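Long-range contacts in Exo beta-1,2-glucooligosaccharide sophorohydrolase (non-reducing end) (Parabacteroides distasonis ATCC 8503, PDB 5Z06), which splits sophorose from the non-reducing end of linear beta-1,2-glucan and beta-1,2-glucooligosaccharides of four or more glucose units: residues S53-Y58 with E169-L174; P103-R108 with V158-G163; E431-K436 with P477-S482. All blocks are in the same frame, centred on the assembly; numbering follows the deposited sequence.

Interaction 1. Residues S53-Y58 with E169-L174; sequences SLELTY and EYTIYL
L56 N reaches I172 O at 2.7 Å, nearly along the C=O axis, and I172 N returns the bond to L56 O. L54 pairs likewise with L174 and Y58 with Y170, making six backbone bonds between antiparallel strands that run at 163°. E55/Y173 and T57/T171 are the non-hydrogen-bonded pairs between them. On their face T57 OG1 gives a 2.5 Å hydrogen bond to E55 OE2, meeting it on the anti side. T171 OG1 is modelled 2.4 Å from T57 OG1, too short to be trusted in detail. E55 CG lies 3.8 Å from Y173 CE1, while E55 OE1 forms a salt bridge to K34. The face of L54, L56 and I172 is largely apolar, with the hydroxyls of Y58 and Y170 at one end, bonded to A101 O and D166. I172 CG1 sits between its backbone N and carbonyl carbon (chi1 69°), from where CD1 meets L56 CD2 at 3.6 Å. The Y58 ring lies with one face under Y170 CB, CZ to CB 3.9 Å. N52, just before S53, and D175, just after L174, are calcium ligands. Strand 169-180 also pairs with strand 86-93, and L54 and L56 reach strand 65-71 of the second sheet, as in a beta-sandwich.

Interaction 2. Residues P103-R108 with V158-G163; sequences PNIAIR and VALRPG
I105 lies alongside L160, the two side chains pointing the same way, with I105 CB 3.8 Å from L160 CD2. Because I105 CG1 stands anti to its backbone N (chi1 176°), the branch runs on to V158, and CD1 meets V158 CG1 at 3.6 Å. P103 CB extends this row, 4.1 Å from L160 CD2. On the reverse face the methyls of A106 and A159 stand side by side, CB to CB 4.2 Å, followed by N104 and R161. The antiparallel backbones are joined by four hydrogen bonds within two hydrogen-bonded pairs, N104/R161 and A106/A159. Their short axes run at 144°, a marked twist, and the donors stand off the carbonyl planes: N104 N, 2.7 Å from R161 O, lies 36° out. N104 ND2 comes to 3.1 Å from P162 O, but at a poor angle, and its OD1 takes a hydrogen bond from N119 ND2. With an alanine here, N119 ND2 would probably lose its acceptor and the space beside the P162 carbonyl would be less filled. R161 turns off to a salt bridge with D65, and its NH2 binds a glycerol, probably from the crystallisation liquor. Strand 155-161 is the central one of a five-stranded antiparallel sheet, between 65-71 and 104-109. The chemistry is thus two-sided: P103, V158 and L160 pack apolar carbon against I172, I177 and L174 of strand 169-180, whereas the N104/R161 end of the other face is polar, its groups paired with N119 and D65.

Interaction 3. Residues E431-K436 with P477-S482; sequences EWSWYK and PKYGIS
The CA atoms of E431 and Y479 lie 5.0 Å apart, where a loop ending in a 3-10 turn meets an irregular one, and S433 and I481 come next. The turn, from S433 to K436, is held by bonds such as Y435 N to W432 O; P477-S482 has no regular structure. The link between the backbones is S433 N to Y479 O, 3.1 Å long, in the carbonyl plane but bent to 142° at the hydrogen. S433 OG adds a weak bond to the same oxygen, and the W432 indole presents an edge to it, with CB 3.5 Å away. The Y479 ring is sandwiched between aliphatic chains. E431 CG sits over its centre in a CH-pi contact, 3.7 Å from the centroid and 7° off the normal, while K478 CG covers the opposite face nearer the rim. The E431 carboxylate continues to a hydrogen bond with H365. These are loops at the outside of the catalytic domain, probably an (alpha/alpha)6 barrel as in other GH144 enzymes: one leads from helix 414-428 toward strand 447-448, the other joins helix 467-475 to helix 485-490. W432 extends inward against helices 392-408 and 467-475. I481 CG2, anti to its carbonyl carbon, fits against S433 CA at 3.6 Å and K436 CD at 3.9 Å. The K436 chain bends at chi3 (65°), and its NZ, also bonded to K439 O, donates to a water that also accepts a hydrogen bond from S482 N, 2.8 Å away. S482 OG in turn caps E484 N, just ahead of helix 485-490.

Overall arrangement
Interactions 1 and 2 belong to the two facing sheets of the N-terminal beta-domain, their centres 13 Å apart. Along the chain, 103-108 and 158-163 both fall between 53-58 and 169-174, and strand 169-180 is the next strand after 155-161, the chain crossing from one sheet to the other. The two contacts touch across the interior: L174 CD1 meets L160 CD1 at 3.5 Å, and P103 packs on L56, Y58 and I172. Interaction 3 comes later in the chain, among the helices of the hydrolase domain on the opposite side of the molecule. Its centre is about 62 Å from that of interaction 1 and 59 Å from that of interaction 2, so it belongs to a separate part of this monomeric enzyme.

Interaction 1. Residues S53-Y58 with E169-L174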
loop_
_atom_site.group_PDB
_atom_site.type_symbol
_atom_site.label_atom_id
_atom_site.label_comp_id
_atom_site.label_asym_id
_atom_site.label_seq_id
_atom_site.Cartn_x
_atom_site.Cartn_y
_atom_site.Cartn_z
ATOM N N SER A 53 -22.802 -3.400 3.404
ATOM C CA SER A 53 -23.398 -2.845 2.223
ATOM C C SER A 53 -23.598 -1.376 2.475
ATOM O O SER A 53 -23.365 -0.893 3.587
ATOM C CB SER A 53 -24.733 -3.526 1.964
ATOM O OG SER A 53 -25.615 -3.318 3.050
ATOM N N LEU A 54 -24.032 -0.676 1.440
ATOM C CA LEU A 54 -24.333 0.720 1.537
ATOM C C LEU A 54 -25.809 0.894 1.794
ATOM O O LEU A 54 -26.651 0.236 1.161
ATOM C CB LEU A 54 -23.930 1.446 0.262
ATOM C CG LEU A 54 -22.427 1.473 -0.001
ATOM C CD1 LEU A 54 -22.166 2.099 -1.351
ATOM C CD2 LEU A 54 -21.730 2.294 1.060
ATOM N N GLU A 55 -26.110 1.791 2.727
ATOM C CA GLU A 55 -27.470 2.065 3.101
ATOM C C GLU A 55 -27.928 3.248 2.301
ATOM O O GLU A 55 -27.304 4.297 2.314
ATOM C CB GLU A 55 -27.589 2.383 4.587
ATOM C CG GLU A 55 -29.032 2.337 5.064
ATOM C CD GLU A 55 -29.258 3.032 6.383
ATOM O OE1 GLU A 55 -28.293 3.178 7.150
ATOM O OE2 GLU A 55 -30.412 3.451 6.643
ATOM N N LEU A 56 -29.040 3.070 1.614
ATOM C CA LEU A 56 -29.625 4.146 0.867
ATOM C C LEU A 56 -31.008 4.402 1.464
ATOM O O LEU A 56 -31.990 3.762 1.082
ATOM C CB LEU A 56 -29.669 3.780 -0.622
ATOM C CG LEU A 56 -29.957 4.981 -1.513
ATOM C CD1 LEU A 56 -28.694 5.799 -1.717
ATOM C CD2 LEU A 56 -30.523 4.549 -2.860
ATOM N N THR A 57 -31.059 5.307 2.435
ATOM C CA THR A 57 -32.312 5.637 3.122
ATOM C C THR A 57 -32.655 7.045 2.733
ATOM O O THR A 57 -31.860 7.973 2.932
ATOM C CB THR A 57 -32.223 5.445 4.637
ATOM O OG1 THR A 57 -32.149 4.044 4.900
ATOM C CG2 THR A 57 -33.443 6.019 5.373
ATOM N N TYR A 58 -33.833 7.192 2.137
ATOM C CA TYR A 58 -34.227 8.455 1.548
ATOM C C TYR A 58 -35.710 8.735 1.657
ATOM O O TYR A 58 -36.520 7.832 1.827
ATOM C CB TYR A 58 -33.812 8.504 0.070
ATOM C CG TYR A 58 -34.441 7.418 -0.761
ATOM C CD1 TYR A 58 -33.849 6.150 -0.850
ATOM C CD2 TYR A 58 -35.656 7.634 -1.432
ATOM C CE1 TYR A 58 -34.425 5.139 -1.613
ATOM C CE2 TYR A 58 -36.254 6.621 -2.198
ATOM C CZ TYR A 58 -35.646 5.380 -2.275
ATOM O OH TYR A 58 -36.223 4.369 -3.008
ATOM N N GLU A 169 -40.402 7.407 3.465
ATOM C CA GLU A 169 -39.067 6.969 3.796
ATOM C C GLU A 169 -38.900 5.544 3.345
ATOM O O GLU A 169 -39.713 4.689 3.687
ATOM C CB GLU A 169 -38.811 7.058 5.285
ATOM C CG GLU A 169 -37.338 6.874 5.624
ATOM C CD GLU A 169 -37.076 6.956 7.097
ATOM O OE1 GLU A 169 -37.712 7.796 7.765
ATOM O OE2 GLU A 169 -36.236 6.184 7.577
ATOM N N TYR A 170 -37.847 5.297 2.575
ATOM C CA TYR A 170 -37.487 3.953 2.159
ATOM C C TYR A 170 -36.041 3.760 2.521
ATOM O O TYR A 170 -35.263 4.699 2.529
ATOM C CB TYR A 170 -37.670 3.761 0.653
ATOM C CG TYR A 170 -39.078 3.969 0.201
ATOM C CD1 TYR A 170 -40.056 3.033 0.483
ATOM C CD2 TYR A 170 -39.444 5.120 -0.498
ATOM C CE1 TYR A 170 -41.363 3.225 0.082
ATOM C CE2 TYR A 170 -40.749 5.321 -0.907
ATOM C CZ TYR A 170 -41.703 4.371 -0.613
ATOM O OH TYR A 170 -42.998 4.553 -1.017
ATOM N N THR A 171 -35.706 2.529 2.841
ATOM C CA THR A 171 -34.347 2.133 3.056
ATOM C C THR A 171 -34.139 1.002 2.088
ATOM O O THR A 171 -34.833 -0.023 2.163
ATOM C CB THR A 171 -34.114 1.628 4.475
ATOM O OG1 THR A 171 -34.125 2.735 5.364
ATOM C CG2 THR A 171 -32.773 0.927 4.592
ATOM N N ILE A 172 -33.190 1.193 1.179
ATOM C CA ILE A 172 -32.678 0.072 0.407
ATOM C C ILE A 172 -31.183 -0.066 0.695
ATOM O O ILE A 172 -30.510 0.900 1.063
ATOM C CB ILE A 172 -33.006 0.194 -1.103
ATOM C CG1 ILE A 172 -32.221 1.324 -1.758
ATOM C CG2 ILE A 172 -34.520 0.381 -1.275
ATOM C CD1 ILE A 172 -32.488 1.505 -3.233
ATOM N N TYR A 173 -30.688 -1.280 0.543
ATOM C CA TYR A 173 -29.295 -1.550 0.667
ATOM C C TYR A 173 -28.729 -1.898 -0.695
ATOM O O TYR A 173 -29.354 -2.608 -1.471
ATOM C CB TYR A 173 -29.071 -2.675 1.645
ATOM C CG TYR A 173 -29.711 -2.409 2.967
ATOM C CD1 TYR A 173 -29.047 -1.686 3.947
ATOM C CD2 TYR A 173 -30.999 -2.861 3.242
ATOM C CE1 TYR A 173 -29.638 -1.444 5.179
ATOM C CE2 TYR A 173 -31.593 -2.621 4.470
ATOM C CZ TYR A 173 -30.908 -1.919 5.430
ATOM O OH TYR A 173 -31.491 -1.665 6.635
ATOM N N LEU A 174 -27.543 -1.366 -0.969
ATOM C CA LEU A 174 -26.837 -1.591 -2.218
ATOM C C LEU A 174 -25.509 -2.218 -1.863
ATOM O O LEU A 174 -24.787 -1.725 -0.994
ATOM C CB LEU A 174 -26.610 -0.285 -2.948
ATOM C CG LEU A 174 -27.849 0.597 -3.068
ATOM C CD1 LEU A 174 -27.427 1.901 -3.724
ATOM C CD2 LEU A 174 -28.951 -0.080 -3.872
#

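Interaction 2. Residues P103-R108 with V158-G163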
loop_
_atom_site.group_PDB
_atom_site.type_symbol
_atom_site.label_atom_id
_atom_site.label_comp_id
_atom_site.label_asym_id
_atom_site.label_seq_id
_atom_site.Cartn_x
_atom_site.Cartn_y
_atom_site.Cartn_z
ATOM N N PRO A 103 -34.914 4.355 -6.730
ATOM C CA PRO A 103 -34.171 5.449 -7.334
ATOM C C PRO A 103 -34.033 5.359 -8.852
ATOM O O PRO A 103 -34.167 4.293 -9.441
ATOM C CB PRO A 103 -32.800 5.355 -6.656
ATOM C CG PRO A 103 -33.013 4.518 -5.442
ATOM C CD PRO A 103 -34.057 3.551 -5.840
ATOM N N ASN A 104 -33.818 6.504 -9.469
ATOM C CA ASN A 104 -33.259 6.544 -10.797
ATOM C C ASN A 104 -31.743 6.439 -10.656
ATOM O O ASN A 104 -31.160 6.852 -9.652
ATOM C CB ASN A 104 -33.633 7.830 -11.536
ATOM C CG ASN A 104 -35.134 7.947 -11.800
ATOM O OD1 ASN A 104 -35.870 6.956 -11.796
ATOM N ND2 ASN A 104 -35.589 9.169 -12.016
ATOM N N ILE A 105 -31.125 5.876 -11.681
ATOM C CA ILE A 105 -29.739 5.506 -11.631
ATOM C C ILE A 105 -29.080 5.884 -12.937
ATOM O O ILE A 105 -29.659 5.710 -13.999
ATOM C CB ILE A 105 -29.548 4.005 -11.306
ATOM C CG1 ILE A 105 -28.070 3.628 -11.347
ATOM C CG2 ILE A 105 -30.341 3.112 -12.246
ATOM C CD1 ILE A 105 -27.800 2.321 -10.627
ATOM N N ALA A 106 -27.857 6.375 -12.812
ATOM C CA ALA A 106 -27.071 6.904 -13.891
ATOM C C ALA A 106 -25.615 6.656 -13.556
ATOM O O ALA A 106 -25.275 6.122 -12.488
ATOM C CB ALA A 106 -27.321 8.388 -14.058
ATOM N N ILE A 107 -24.748 7.000 -14.491
ATOM C CA ILE A 107 -23.321 6.910 -14.250
ATOM C C ILE A 107 -22.797 8.315 -14.422
ATOM O O ILE A 107 -23.143 8.985 -15.391
ATOM C CB ILE A 107 -22.660 5.859 -15.158
ATOM C CG1 ILE A 107 -23.085 4.471 -14.662
ATOM C CG2 ILE A 107 -21.137 5.997 -15.129
ATOM C CD1 ILE A 107 -22.717 3.299 -15.550
ATOM N N ARG A 108 -22.030 8.773 -13.440
ATOM C CA ARG A 108 -21.394 10.052 -13.519
ATOM C C ARG A 108 -20.033 9.846 -14.142
ATOM O O ARG A 108 -19.276 8.982 -13.686
ATOM C CB ARG A 108 -21.228 10.707 -12.151
ATOM C CG ARG A 108 -20.673 12.124 -12.273
ATOM C CD ARG A 108 -20.508 12.891 -10.968
ATOM N NE ARG A 108 -19.711 12.176 -9.985
ATOM C CZ ARG A 108 -18.390 11.978 -10.024
ATOM N NH1 ARG A 108 -17.632 12.393 -11.037
ATOM N NH2 ARG A 108 -17.821 11.312 -9.037
ATOM N N VAL A 158 -21.499 5.628 -9.835
ATOM C CA VAL A 158 -22.881 5.268 -10.016
ATOM C C VAL A 158 -23.697 6.312 -9.261
ATOM O O VAL A 158 -23.548 6.448 -8.048
ATOM C CB VAL A 158 -23.152 3.869 -9.473
ATOM C CG1 VAL A 158 -24.638 3.559 -9.479
ATOM C CG2 VAL A 158 -22.403 2.862 -10.316
ATOM N N ALA A 159 -24.543 7.041 -9.998
ATOM C CA ALA A 159 -25.352 8.124 -9.468
ATOM C C ALA A 159 -26.773 7.662 -9.209
ATOM O O ALA A 159 -27.330 6.852 -9.963
ATOM C CB ALA A 159 -25.360 9.289 -10.436
ATOM N N LEU A 160 -27.360 8.186 -8.133
ATOM C CA LEU A 160 -28.712 7.825 -7.748
ATOM C C LEU A 160 -29.503 9.068 -7.471
ATOM O O LEU A 160 -28.992 10.029 -6.888
ATOM C CB LEU A 160 -28.717 6.915 -6.534
ATOM C CG LEU A 160 -27.996 5.595 -6.766
ATOM C CD1 LEU A 160 -27.599 4.960 -5.444
ATOM C CD2 LEU A 160 -28.847 4.643 -7.591
ATOM N N ARG A 161 -30.750 9.035 -7.926
ATOM C CA ARG A 161 -31.660 10.151 -7.819
ATOM C C ARG A 161 -33.030 9.625 -7.447
ATOM O O ARG A 161 -33.285 8.424 -7.577
ATOM C CB ARG A 161 -31.730 10.911 -9.149
ATOM C CG ARG A 161 -30.775 12.076 -9.251
ATOM C CD ARG A 161 -31.355 13.248 -10.062
ATOM N NE ARG A 161 -30.415 14.364 -10.092
ATOM C CZ ARG A 161 -30.131 15.163 -9.054
ATOM N NH1 ARG A 161 -30.733 15.011 -7.863
ATOM N NH2 ARG A 161 -29.230 16.135 -9.206
ATOM N N PRO A 162 -33.918 10.521 -6.983
ATOM C CA PRO A 162 -35.262 10.096 -6.616
ATOM C C PRO A 162 -35.995 9.386 -7.758
ATOM O O PRO A 162 -35.785 9.696 -8.942
ATOM C CB PRO A 162 -35.979 11.426 -6.304
ATOM C CG PRO A 162 -34.910 12.393 -6.011
ATOM C CD PRO A 162 -33.793 11.991 -6.918
ATOM N N GLY A 163 -36.824 8.422 -7.391
ATOM C CA GLY A 163 -37.878 7.969 -8.265
ATOM C C GLY A 163 -39.053 8.887 -8.003
ATOM O O GLY A 163 -38.890 10.106 -7.857
#

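Interaction 3. Residues E431-K436 with P477-S482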
loop_
_atom_site.group_PDB
_atom_site.type_symbol
_atom_site.label_atom_id
_atom_site.label_comp_id
_atom_site.label_asym_id
_atom_site.label_seq_id
_atom_site.Cartn_x
_atom_site.Cartn_y
_atom_site.Cartn_z
ATOM N N GLU A 431 26.724 1.336 -13.069
ATOM C CA GLU A 431 27.573 2.476 -13.433
ATOM C C GLU A 431 27.077 3.758 -12.763
ATOM O O GLU A 431 26.493 4.634 -13.411
ATOM C CB GLU A 431 27.636 2.644 -14.944
ATOM C CG GLU A 431 28.111 1.415 -15.683
ATOM C CD GLU A 431 27.760 1.456 -17.156
ATOM O OE1 GLU A 431 27.867 2.555 -17.756
ATOM O OE2 GLU A 431 27.378 0.395 -17.702
ATOM N N TRP A 432 27.330 3.866 -11.461
ATOM C CA TRP A 432 26.919 5.044 -10.679
ATOM C C TRP A 432 27.414 6.343 -11.323
ATOM O O TRP A 432 26.666 7.309 -11.437
ATOM C CB TRP A 432 27.417 4.967 -9.226
ATOM C CG TRP A 432 26.982 3.724 -8.508
ATOM C CD1 TRP A 432 27.725 2.621 -8.293
ATOM C CD2 TRP A 432 25.705 3.470 -7.920
ATOM N NE1 TRP A 432 27.006 1.688 -7.599
ATOM C CE2 TRP A 432 25.752 2.182 -7.368
ATOM C CE3 TRP A 432 24.525 4.201 -7.815
ATOM C CZ2 TRP A 432 24.660 1.604 -6.745
ATOM C CZ3 TRP A 432 23.455 3.629 -7.177
ATOM C CH2 TRP A 432 23.530 2.334 -6.662
ATOM N N SER A 433 28.673 6.341 -11.755
ATOM C CA SER A 433 29.318 7.503 -12.364
ATOM C C SER A 433 28.589 8.000 -13.582
ATOM O O SER A 433 28.556 9.194 -13.816
ATOM C CB SER A 433 30.772 7.193 -12.727
ATOM O OG SER A 433 30.863 5.987 -13.451
ATOM N N TRP A 434 28.008 7.086 -14.355
ATOM C CA TRP A 434 27.188 7.437 -15.481
ATOM C C TRP A 434 26.089 8.407 -15.087
ATOM O O TRP A 434 25.805 9.346 -15.815
ATOM C CB TRP A 434 26.526 6.210 -16.103
ATOM C CG TRP A 434 25.614 6.594 -17.200
ATOM C CD1 TRP A 434 24.258 6.733 -17.120
ATOM C CD2 TRP A 434 25.984 6.988 -18.527
ATOM N NE1 TRP A 434 23.756 7.159 -18.319
ATOM C CE2 TRP A 434 24.788 7.313 -19.210
ATOM C CE3 TRP A 434 27.200 7.067 -19.216
ATOM C CZ2 TRP A 434 24.774 7.712 -20.557
ATOM C CZ3 TRP A 434 27.186 7.454 -20.550
ATOM C CH2 TRP A 434 25.982 7.786 -21.202
ATOM N N TYR A 435 25.486 8.183 -13.922
ATOM C CA TYR A 435 24.366 9.013 -13.473
ATOM C C TYR A 435 24.751 10.416 -12.977
ATOM O O TYR A 435 23.892 11.182 -12.533
ATOM C CB TYR A 435 23.515 8.232 -12.462
ATOM C CG TYR A 435 22.718 7.205 -13.181
ATOM C CD1 TYR A 435 23.289 6.002 -13.576
ATOM C CD2 TYR A 435 21.402 7.457 -13.546
ATOM C CE1 TYR A 435 22.551 5.069 -14.290
ATOM C CE2 TYR A 435 20.658 6.520 -14.262
ATOM C CZ TYR A 435 21.243 5.340 -14.631
ATOM O OH TYR A 435 20.506 4.431 -15.329
ATOM N N LYS A 436 26.038 10.741 -13.036
ATOM C CA LYS A 436 26.495 12.118 -12.928
ATOM C C LYS A 436 26.054 12.989 -14.098
ATOM O O LYS A 436 25.946 14.202 -13.936
ATOM C CB LYS A 436 28.016 12.171 -12.812
ATOM C CG LYS A 436 28.544 11.680 -11.473
ATOM C CD LYS A 436 30.054 11.607 -11.433
ATOM C CE LYS A 436 30.665 12.988 -11.569
ATOM N NZ LYS A 436 32.139 12.905 -11.526
ATOM N N PRO A 477 32.642 -0.245 -6.473
ATOM C CA PRO A 477 34.071 -0.503 -6.578
ATOM C C PRO A 477 34.645 -0.213 -7.960
ATOM O O PRO A 477 35.820 0.113 -8.075
ATOM C CB PRO A 477 34.167 -1.995 -6.252
ATOM C CG PRO A 477 32.889 -2.542 -6.791
ATOM C CD PRO A 477 31.866 -1.501 -6.430
ATOM N N LYS A 478 33.841 -0.352 -9.000
ATOM C CA LYS A 478 34.312 -0.130 -10.358
ATOM C C LYS A 478 33.900 1.252 -10.898
ATOM O O LYS A 478 34.696 1.950 -11.507
ATOM C CB LYS A 478 33.782 -1.229 -11.267
ATOM C CG LYS A 478 34.303 -1.131 -12.682
ATOM C CD LYS A 478 33.992 -2.389 -13.460
ATOM C CE LYS A 478 34.620 -2.279 -14.834
ATOM N NZ LYS A 478 34.231 -3.480 -15.597
ATOM N N TYR A 479 32.646 1.624 -10.702
ATOM C CA TYR A 479 32.096 2.829 -11.310
ATOM C C TYR A 479 31.709 3.814 -10.240
ATOM O O TYR A 479 30.727 4.524 -10.389
ATOM C CB TYR A 479 30.892 2.479 -12.152
ATOM C CG TYR A 479 31.202 1.569 -13.311
ATOM C CD1 TYR A 479 31.888 2.053 -14.424
ATOM C CD2 TYR A 479 30.787 0.234 -13.308
ATOM C CE1 TYR A 479 32.162 1.233 -15.500
ATOM C CE2 TYR A 479 31.048 -0.603 -14.376
ATOM C CZ TYR A 479 31.741 -0.100 -15.469
ATOM O OH TYR A 479 32.015 -0.906 -16.540
ATOM N N GLY A 480 32.506 3.852 -9.173
ATOM C CA GLY A 480 32.261 4.708 -8.066
ATOM C C GLY A 480 32.409 6.146 -8.471
ATOM O O GLY A 480 33.019 6.469 -9.490
ATOM N N ILE A 481 31.801 6.997 -7.672
ATOM C CA ILE A 481 31.964 8.421 -7.791
ATOM C C ILE A 481 32.806 8.840 -6.596
ATOM O O ILE A 481 32.971 8.102 -5.611
ATOM C CB ILE A 481 30.615 9.167 -7.839
ATOM C CG1 ILE A 481 29.864 9.075 -6.504
ATOM C CG2 ILE A 481 29.769 8.645 -8.990
ATOM C CD1 ILE A 481 28.537 9.815 -6.532
ATOM N N SER A 482 33.353 10.032 -6.712
ATOM C CA SER A 482 34.221 10.586 -5.696
ATOM C C SER A 482 33.430 10.784 -4.398
ATOM O O SER A 482 32.281 11.220 -4.442
ATOM C CB SER A 482 34.768 11.932 -6.189
ATOM O OG SER A 482 35.229 12.712 -5.102
HETATM O O HOH W 1 32.943 11.680 -8.946
#